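PDB 1VL1: 6-phosphogluconolactonase from Thermotoga maritima, which catalyses the hydrolysis of 6-phosphogluconolactone to 6-phosphogluconate, the second step of the oxidative stage of the pentose phosphate pathway. Local coordinates for residues Glu42-Asp45 with Lys46-Val49; Val99-Arg103 with Ala104-Ser108; Asn204-Thr207 with Glu208-Lys211. All blocks are in the same frame, centred on the assembly; numbering follows the deposited sequence.

Contact 1. Residues Glu42-Asp45 with Lys46-Val49; sequences EEKD and KIFV
Lys-44 reaches across the turn that joins helix 25-43 to strand 47-51, and its ammonium nitrogen NZ gives a hydrogen bond of 2.9 Å to the backbone O of Lys-46. The donor comes in a little bent, at a C=O...N angle of 151° and tilted 15° from the carbonyl plane. A long, flexible side chain suits this place: it runs straight as far as CD and then bends at chi3 (76°) and again at chi4, which turns NZ back to the chain two residues on. CE lies close to the same oxygen, 3.3 Å from Lys-46 O. Lys-44 NZ also lies at the edge of the Phe-48 ring and in its plane, 3.7 Å from Phe-48 CD1. Its charge therefore meets the ring's rim rather than its pi face, and the charged partner is Asp-139, whose OD2 forms a salt bridge with NZ. The same Asp-139 OD2 accepts the backbone N-H of Phe-48, so one carboxylate ties lysine and strand together.

Asp-45 and Lys-46 are polar residues suited to an exposed bend. Asp-45 OD2 passes 3.8 Å from Lys-46 CG, a van der Waals contact between a carboxylate oxygen and a methylene; Asp-45 OD2 and Lys-46 NZ remain 5.9 Å apart, too far for a salt bridge, so any attraction is probably weak.

Beyond the turn, Ile-47 packs back on Met-37, Leu-40 and Leu-41 of helix 25-43, while Phe-48 meets His-75 and Phe-77. The new strand thus enters the mixed sheet between strands 74-82 and 140-143, parallel to both, with Arg-73 bonding the carbonyls of Lys-44 and Asp-45.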
loop_
_atom_site.group_PDB
_atom_site.type_symbol
_atom_site.label_atom_id
_atom_site.label_comp_id
_atom_site.label_asym_id
_atom_site.label_seq_id
_atom_site.Cartn_x
_atom_site.Cartn_y
_atom_site.Cartn_z
ATOM N N GLU A 42 14.297 5.952 -14.683
ATOM C CA GLU A 42 15.516 6.448 -15.318
ATOM C C GLU A 42 16.737 5.749 -14.732
ATOM O O GLU A 42 17.757 5.616 -15.400
ATOM C CB GLU A 42 15.667 7.959 -15.131
ATOM C CG GLU A 42 14.554 8.754 -15.785
ATOM C CD GLU A 42 14.726 10.247 -15.603
ATOM O OE1 GLU A 42 14.685 10.712 -14.438
ATOM O OE2 GLU A 42 14.899 10.951 -16.622
ATOM N N GLU A 43 16.614 5.324 -13.481
ATOM C CA GLU A 43 17.710 4.767 -12.701
ATOM C C GLU A 43 17.793 3.241 -12.753
ATOM O O GLU A 43 18.886 2.673 -12.651
ATOM C CB GLU A 43 17.495 5.138 -11.229
ATOM C CG GLU A 43 17.551 6.615 -10.909
ATOM C CD GLU A 43 17.086 6.897 -9.490
ATOM O OE1 GLU A 43 16.635 5.959 -8.791
ATOM O OE2 GLU A 43 17.170 8.064 -9.061
ATOM N N LYS A 44 16.631 2.586 -12.866
ATOM C CA LYS A 44 16.499 1.146 -12.672
ATOM C C LYS A 44 15.640 0.514 -13.738
ATOM O O LYS A 44 14.614 1.054 -14.112
ATOM C CB LYS A 44 15.732 0.866 -11.397
ATOM C CG LYS A 44 16.360 1.291 -10.117
ATOM C CD LYS A 44 15.421 0.927 -8.956
ATOM C CE LYS A 44 15.489 -0.615 -8.663
ATOM N NZ LYS A 44 14.266 -1.280 -8.177
ATOM N N ASP A 45 16.000 -0.688 -14.131
ATOM C CA ASP A 45 15.285 -1.413 -15.169
ATOM C C ASP A 45 13.905 -1.805 -14.671
ATOM O O ASP A 45 12.935 -1.679 -15.411
ATOM C CB ASP A 45 16.123 -2.636 -15.556
ATOM C CG ASP A 45 15.394 -3.651 -16.450
ATOM O OD1 ASP A 45 14.502 -3.271 -17.255
ATOM O OD2 ASP A 45 15.707 -4.878 -16.434
ATOM N N LYS A 46 13.816 -2.274 -13.432
ATOM C CA LYS A 46 12.535 -2.709 -12.861
ATOM C C LYS A 46 12.281 -1.946 -11.576
ATOM O O LYS A 46 13.213 -1.691 -10.810
ATOM C CB LYS A 46 12.557 -4.196 -12.538
ATOM C CG LYS A 46 13.059 -5.040 -13.683
ATOM C CD LYS A 46 12.868 -6.541 -13.404
ATOM C CE LYS A 46 13.871 -7.065 -12.369
ATOM N NZ LYS A 46 13.885 -8.557 -12.187
ATOM N N ILE A 47 11.041 -1.594 -11.340
ATOM C CA ILE A 47 10.703 -0.980 -10.064
ATOM C C ILE A 47 9.634 -1.802 -9.358
ATOM O O ILE A 47 8.838 -2.517 -10.022
ATOM C CB ILE A 47 10.326 0.521 -10.208
ATOM C CG1 ILE A 47 9.027 0.706 -11.015
ATOM C CG2 ILE A 47 11.455 1.296 -10.885
ATOM C CD1 ILE A 47 8.359 2.073 -10.795
ATOM N N PHE A 48 9.593 -1.682 -8.019
ATOM C CA PHE A 48 8.735 -2.497 -7.199
ATOM C C PHE A 48 7.895 -1.595 -6.327
ATOM O O PHE A 48 8.446 -0.768 -5.556
ATOM C CB PHE A 48 9.539 -3.481 -6.358
ATOM C CG PHE A 48 10.383 -4.349 -7.200
ATOM C CD1 PHE A 48 11.638 -3.889 -7.608
ATOM C CD2 PHE A 48 9.907 -5.536 -7.718
ATOM C CE1 PHE A 48 12.423 -4.621 -8.464
ATOM C CE2 PHE A 48 10.718 -6.306 -8.603
ATOM C CZ PHE A 48 11.961 -5.842 -8.958
ATOM N N VAL A 49 6.590 -1.719 -6.513
ATOM C CA VAL A 49 5.587 -0.827 -5.904
ATOM C C VAL A 49 4.555 -1.589 -5.057
ATOM O O VAL A 49 3.886 -2.478 -5.535
ATOM C CB VAL A 49 4.875 0.033 -6.974
ATOM C CG1 VAL A 49 3.966 1.049 -6.325
ATOM C CG2 VAL A 49 5.898 0.685 -7.930
#

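Contact 2. Residues Val99-Arg103 with Ala104-Ser108; sequences VLFSR and AKIPS
The C-terminal end of helix 92-101 and the loop that leaves it form this contact, in which Ala-104 N donates to Leu-100 O over 2.9 Å with an N-H...O angle of 161°. Leu-100 O also accepts from Arg-103 N at 3.0 Å, so a single carbonyl takes two backbone donors as the chain turns off the helix. Alanine fits here because its single methyl, CB, lies 3.7 Å from Leu-100 O in a buried spot against Trp-71.

After an inverse gamma turn centred on Lys-105, the chain brings Ile-106 back to the helix. Its terminal CD1 does the touching: it lies 4.1 Å from both CG and CD1 of Leu-100, the two side chains crossing at about a right angle, and reaches the edge of the Phe-101 ring, near the ring plane, 4.2 Å from Phe-101 CD1. With CG1 anti to the carbonyl carbon (chi1 -59°) and the chain extended beyond it, the isoleucine carries this methyl to both hydrophobic neighbours. A water closes the polar side of the loop, donating to Phe-101 O and to Ile-106 O.

Arg-103 turns its guanidinium back along the helix end, where NH1 bonds Val-99 O at 3.0 Å in the guanidinium plane; NH1 also bonds the carbonyl of Glu-62, and NH2 forms a salt bridge with Glu-66. An arginine can serve all three acceptors from an exposed position.

Ile-106 and Ala-104 lie against Trp-71, Phe-101 packs on Phe-76 and Leu-78 of strand 74-82, and Val-99 rests on helix 57-64, so the helix end is lodged between that helix and the sheet before the chain continues to strand 111-112.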
loop_
_atom_site.group_PDB
_atom_site.type_symbol
_atom_site.label_atom_id
_atom_site.label_comp_id
_atom_site.label_asym_id
_atom_site.label_seq_id
_atom_site.Cartn_x
_atom_site.Cartn_y
_atom_site.Cartn_z
ATOM N N VAL A 99 -9.605 -1.215 -11.061
ATOM C CA VAL A 99 -9.135 0.143 -11.399
ATOM C C VAL A 99 -7.782 0.175 -12.095
ATOM O O VAL A 99 -7.492 1.123 -12.851
ATOM C CB VAL A 99 -9.127 1.075 -10.163
ATOM C CG1 VAL A 99 -10.570 1.255 -9.646
ATOM C CG2 VAL A 99 -8.170 0.638 -9.119
ATOM N N LEU A 100 -6.961 -0.852 -11.891
ATOM C CA LEU A 100 -5.593 -0.810 -12.387
ATOM C C LEU A 100 -5.159 -2.048 -13.123
ATOM O O LEU A 100 -4.804 -1.959 -14.266
ATOM C CB LEU A 100 -4.648 -0.555 -11.225
ATOM C CG LEU A 100 -3.149 -0.551 -11.480
ATOM C CD1 LEU A 100 -2.788 0.585 -12.434
ATOM C CD2 LEU A 100 -2.341 -0.371 -10.167
ATOM N N PHE A 101 -5.160 -3.203 -12.460
ATOM C CA PHE A 101 -4.519 -4.388 -13.062
ATOM C C PHE A 101 -5.190 -4.857 -14.331
ATOM O O PHE A 101 -4.554 -5.480 -15.168
ATOM C CB PHE A 101 -4.399 -5.566 -12.083
ATOM C CG PHE A 101 -3.701 -5.282 -10.787
ATOM C CD1 PHE A 101 -2.607 -4.419 -10.672
ATOM C CD2 PHE A 101 -4.134 -5.957 -9.623
ATOM C CE1 PHE A 101 -2.024 -4.220 -9.427
ATOM C CE2 PHE A 101 -3.508 -5.787 -8.443
ATOM C CZ PHE A 101 -2.468 -4.911 -8.344
ATOM N N SER A 102 -6.489 -4.622 -14.444
ATOM C CA SER A 102 -7.272 -5.049 -15.617
ATOM C C SER A 102 -7.401 -3.899 -16.618
ATOM O O SER A 102 -7.978 -4.083 -17.719
ATOM C CB SER A 102 -8.658 -5.504 -15.153
ATOM O OG SER A 102 -9.575 -4.388 -14.915
ATOM N N ARG A 103 -6.937 -2.681 -16.242
ATOM C CA ARG A 103 -7.059 -1.512 -17.100
ATOM C C ARG A 103 -5.762 -1.106 -17.781
ATOM O O ARG A 103 -5.750 -0.804 -18.989
ATOM C CB ARG A 103 -7.708 -0.376 -16.359
ATOM C CG ARG A 103 -9.197 -0.596 -16.141
ATOM C CD ARG A 103 -9.876 0.500 -15.317
ATOM N NE ARG A 103 -10.066 1.739 -16.082
ATOM C CZ ARG A 103 -9.370 2.866 -15.927
ATOM N NH1 ARG A 103 -8.381 2.949 -15.066
ATOM N NH2 ARG A 103 -9.643 3.923 -16.693
ATOM N N ALA A 104 -4.664 -1.110 -17.070
ATOM C CA ALA A 104 -3.366 -1.002 -17.697
ATOM C C ALA A 104 -2.885 -2.375 -18.147
ATOM O O ALA A 104 -3.203 -3.389 -17.528
ATOM C CB ALA A 104 -2.390 -0.422 -16.684
ATOM N N LYS A 105 -2.119 -2.425 -19.223
ATOM C CA LYS A 105 -1.627 -3.716 -19.731
ATOM C C LYS A 105 -0.328 -4.122 -18.991
ATOM O O LYS A 105 0.780 -4.121 -19.539
ATOM C CB LYS A 105 -1.549 -3.698 -21.259
ATOM C CG LYS A 105 -3.002 -3.780 -21.868
ATOM C CD LYS A 105 -3.138 -3.579 -23.403
ATOM C CE LYS A 105 -4.614 -3.382 -23.810
ATOM N NZ LYS A 105 -4.980 -3.809 -25.172
ATOM N N ILE A 106 -0.507 -4.465 -17.727
ATOM C CA ILE A 106 0.568 -4.928 -16.882
ATOM C C ILE A 106 0.663 -6.443 -17.020
ATOM O O ILE A 106 -0.364 -7.161 -16.833
ATOM C CB ILE A 106 0.277 -4.536 -15.440
ATOM C CG1 ILE A 106 0.118 -3.004 -15.223
ATOM C CG2 ILE A 106 1.350 -5.106 -14.522
ATOM C CD1 ILE A 106 -0.648 -2.607 -13.926
ATOM N N PRO A 107 1.856 -6.960 -17.358
ATOM C CA PRO A 107 2.059 -8.410 -17.440
ATOM C C PRO A 107 1.578 -9.133 -16.187
ATOM O O PRO A 107 1.754 -8.646 -15.066
ATOM C CB PRO A 107 3.573 -8.540 -17.598
ATOM C CG PRO A 107 3.943 -7.293 -18.399
ATOM C CD PRO A 107 3.099 -6.219 -17.676
ATOM N N SER A 108 0.919 -10.265 -16.379
ATOM C CA SER A 108 0.430 -11.055 -15.215
ATOM C C SER A 108 1.502 -11.337 -14.162
ATOM O O SER A 108 1.260 -11.195 -12.956
ATOM C CB SER A 108 -0.173 -12.366 -15.680
ATOM O OG SER A 108 -0.590 -13.100 -14.545
HETATM O O HOH W 1 -2.450 -7.257 -15.090
#

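Contact 3. Residues Asn204-Thr207 with Glu208-Lys211; sequences NRLT and EILK
Arg-205 and Glu-208, one turn apart on helix 200-210, form a side-on salt bridge in which two nitrogens each meet one carboxylate oxygen. Arg-205 NE bonds Glu-208 OE1 at 2.8 Å and Arg-205 NH2 bonds Glu-208 OE2 at 2.9 Å, both nearly straight (166° and 171° at the hydrogen). Both oxygens lie close to the guanidinium plane, yet they are met from above the carboxylate, since the two groups are turned 42° against each other. The arginine bends at chi2 and again at chi3, which folds its head alongside the extended glutamate, the two side chains pointing the same way. The guanidinium has further partners: NH1 forms a salt bridge with Glu-201 and a hydrogen bond with the carbonyl of Pro-147.

Beside this pair, Asn-204 O accepts from both Glu-208 N at 3.1 Å and Thr-207 OG1 at 2.6 Å. Threonine suits the spot because OG1, set between its own backbone N and carbonyl carbon, can turn back to the carbonyl three residues earlier. A water donates to this hydroxyl and accepts a weak bond from Lys-211 NZ.

On the buried side, Leu-206 CD1 packs 4.4 Å from Ile-209 CB, and both residues lean on Trp-228 of strand 225-231. This is the helix of the beta-alpha-beta unit of strands 192-198 and 225-231.

An alanine in place of Glu-208 would probably leave the NE and NH2 of Arg-205 without their carboxylate and the guanidinium freer to turn. The chemistry divides by face: Leu-206 and Ile-209 meet the sheet, while Arg-205 and Glu-208 form the polar pair, the arginine likely to be stabilised in its charged form by Glu-201 and Glu-208.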
loop_
_atom_site.group_PDB
_atom_site.type_symbol
_atom_site.label_atom_id
_atom_site.label_comp_id
_atom_site.label_asym_id
_atom_site.label_seq_id
_atom_site.Cartn_x
_atom_site.Cartn_y
_atom_site.Cartn_z
ATOM N N ASN A 204 -6.863 14.396 12.197
ATOM C CA ASN A 204 -6.723 14.311 13.647
ATOM C C ASN A 204 -5.696 13.227 13.972
ATOM O O ASN A 204 -4.771 13.431 14.781
ATOM C CB ASN A 204 -8.062 13.965 14.322
ATOM C CG ASN A 204 -9.013 15.105 14.358
ATOM O OD1 ASN A 204 -8.610 16.254 14.398
ATOM N ND2 ASN A 204 -10.312 14.792 14.372
ATOM N N ARG A 205 -5.825 12.073 13.319
ATOM C CA ARG A 205 -4.866 10.991 13.564
ATOM C C ARG A 205 -3.442 11.406 13.169
ATOM O O ARG A 205 -2.485 11.113 13.886
ATOM C CB ARG A 205 -5.214 9.722 12.807
ATOM C CG ARG A 205 -6.521 9.083 13.194
ATOM C CD ARG A 205 -6.598 8.511 14.608
ATOM N NE ARG A 205 -6.963 9.509 15.576
ATOM C CZ ARG A 205 -8.185 10.028 15.707
ATOM N NH1 ARG A 205 -9.191 9.640 14.923
ATOM N NH2 ARG A 205 -8.418 10.945 16.628
ATOM N N LEU A 206 -3.304 12.089 12.024
ATOM C CA LEU A 206 -1.993 12.603 11.648
ATOM C C LEU A 206 -1.437 13.567 12.676
ATOM O O LEU A 206 -0.243 13.524 13.009
ATOM C CB LEU A 206 -2.004 13.229 10.263
ATOM C CG LEU A 206 -0.651 13.867 9.868
ATOM C CD1 LEU A 206 0.444 12.822 9.772
ATOM C CD2 LEU A 206 -0.868 14.511 8.528
ATOM N N THR A 207 -2.271 14.439 13.253
ATOM C CA THR A 207 -1.731 15.320 14.313
ATOM C C THR A 207 -1.229 14.546 15.535
ATOM O O THR A 207 -0.269 14.934 16.141
ATOM C CB THR A 207 -2.695 16.394 14.752
ATOM O OG1 THR A 207 -3.875 15.839 15.325
ATOM C CG2 THR A 207 -3.119 17.287 13.538
ATOM N N GLU A 208 -1.914 13.450 15.864
ATOM C CA GLU A 208 -1.466 12.577 16.935
ATOM C C GLU A 208 -0.108 11.949 16.603
ATOM O O GLU A 208 0.778 11.895 17.463
ATOM C CB GLU A 208 -2.550 11.518 17.210
ATOM C CG GLU A 208 -3.856 12.128 17.731
ATOM C CD GLU A 208 -5.043 11.160 17.789
ATOM O OE1 GLU A 208 -4.931 9.998 17.378
ATOM O OE2 GLU A 208 -6.111 11.621 18.229
ATOM N N ILE A 209 0.077 11.535 15.354
ATOM C CA ILE A 209 1.358 11.000 14.853
ATOM C C ILE A 209 2.482 12.043 14.973
ATOM O O ILE A 209 3.600 11.730 15.402
ATOM C CB ILE A 209 1.183 10.478 13.409
ATOM C CG1 ILE A 209 0.445 9.137 13.481
ATOM C CG2 ILE A 209 2.488 10.260 12.741
ATOM C CD1 ILE A 209 -0.219 8.710 12.216
ATOM N N LEU A 210 2.163 13.290 14.650
ATOM C CA LEU A 210 3.135 14.384 14.835
ATOM C C LEU A 210 3.524 14.621 16.291
ATOM O O LEU A 210 4.568 15.225 16.586
ATOM C CB LEU A 210 2.617 15.707 14.211
ATOM C CG LEU A 210 2.371 15.688 12.696
ATOM C CD1 LEU A 210 1.907 17.007 12.163
ATOM C CD2 LEU A 210 3.612 15.214 11.952
ATOM N N LYS A 211 2.671 14.202 17.224
ATOM C CA LYS A 211 2.981 14.306 18.624
ATOM C C LYS A 211 3.420 12.959 19.209
ATOM O O LYS A 211 3.288 12.743 20.392
ATOM C CB LYS A 211 1.752 14.850 19.319
ATOM C CG LYS A 211 1.395 16.243 18.834
ATOM C CD LYS A 211 0.280 16.818 19.645
ATOM C CE LYS A 211 -1.043 16.293 19.253
ATOM N NZ LYS A 211 -2.094 17.284 19.638
HETATM O O HOH W 2 -4.575 16.187 17.793
#

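How the contacts relate
Contacts 1, 2 and 3 follow one another along the chain, all within the family's single sequence range and each at or near the end of a helix. Contact 1 leads from helix 25-43 into strand 47-51, contact 2 leaves helix 92-101 for strand 111-112, and contact 3 lies in helix 200-210, between strands 192-198 and 225-231. Contacts 1 and 2 are the closer pair, centres about 18 Å and nearest atoms about 7 Å apart, and both pack on strand 74-82. Contact 3 is about 32 Å and 35 Å away from them, centre to centre, across the chain's centre from contact 2. One mixed sheet thus links three separate, non-touching local structures in this alpha/beta fold.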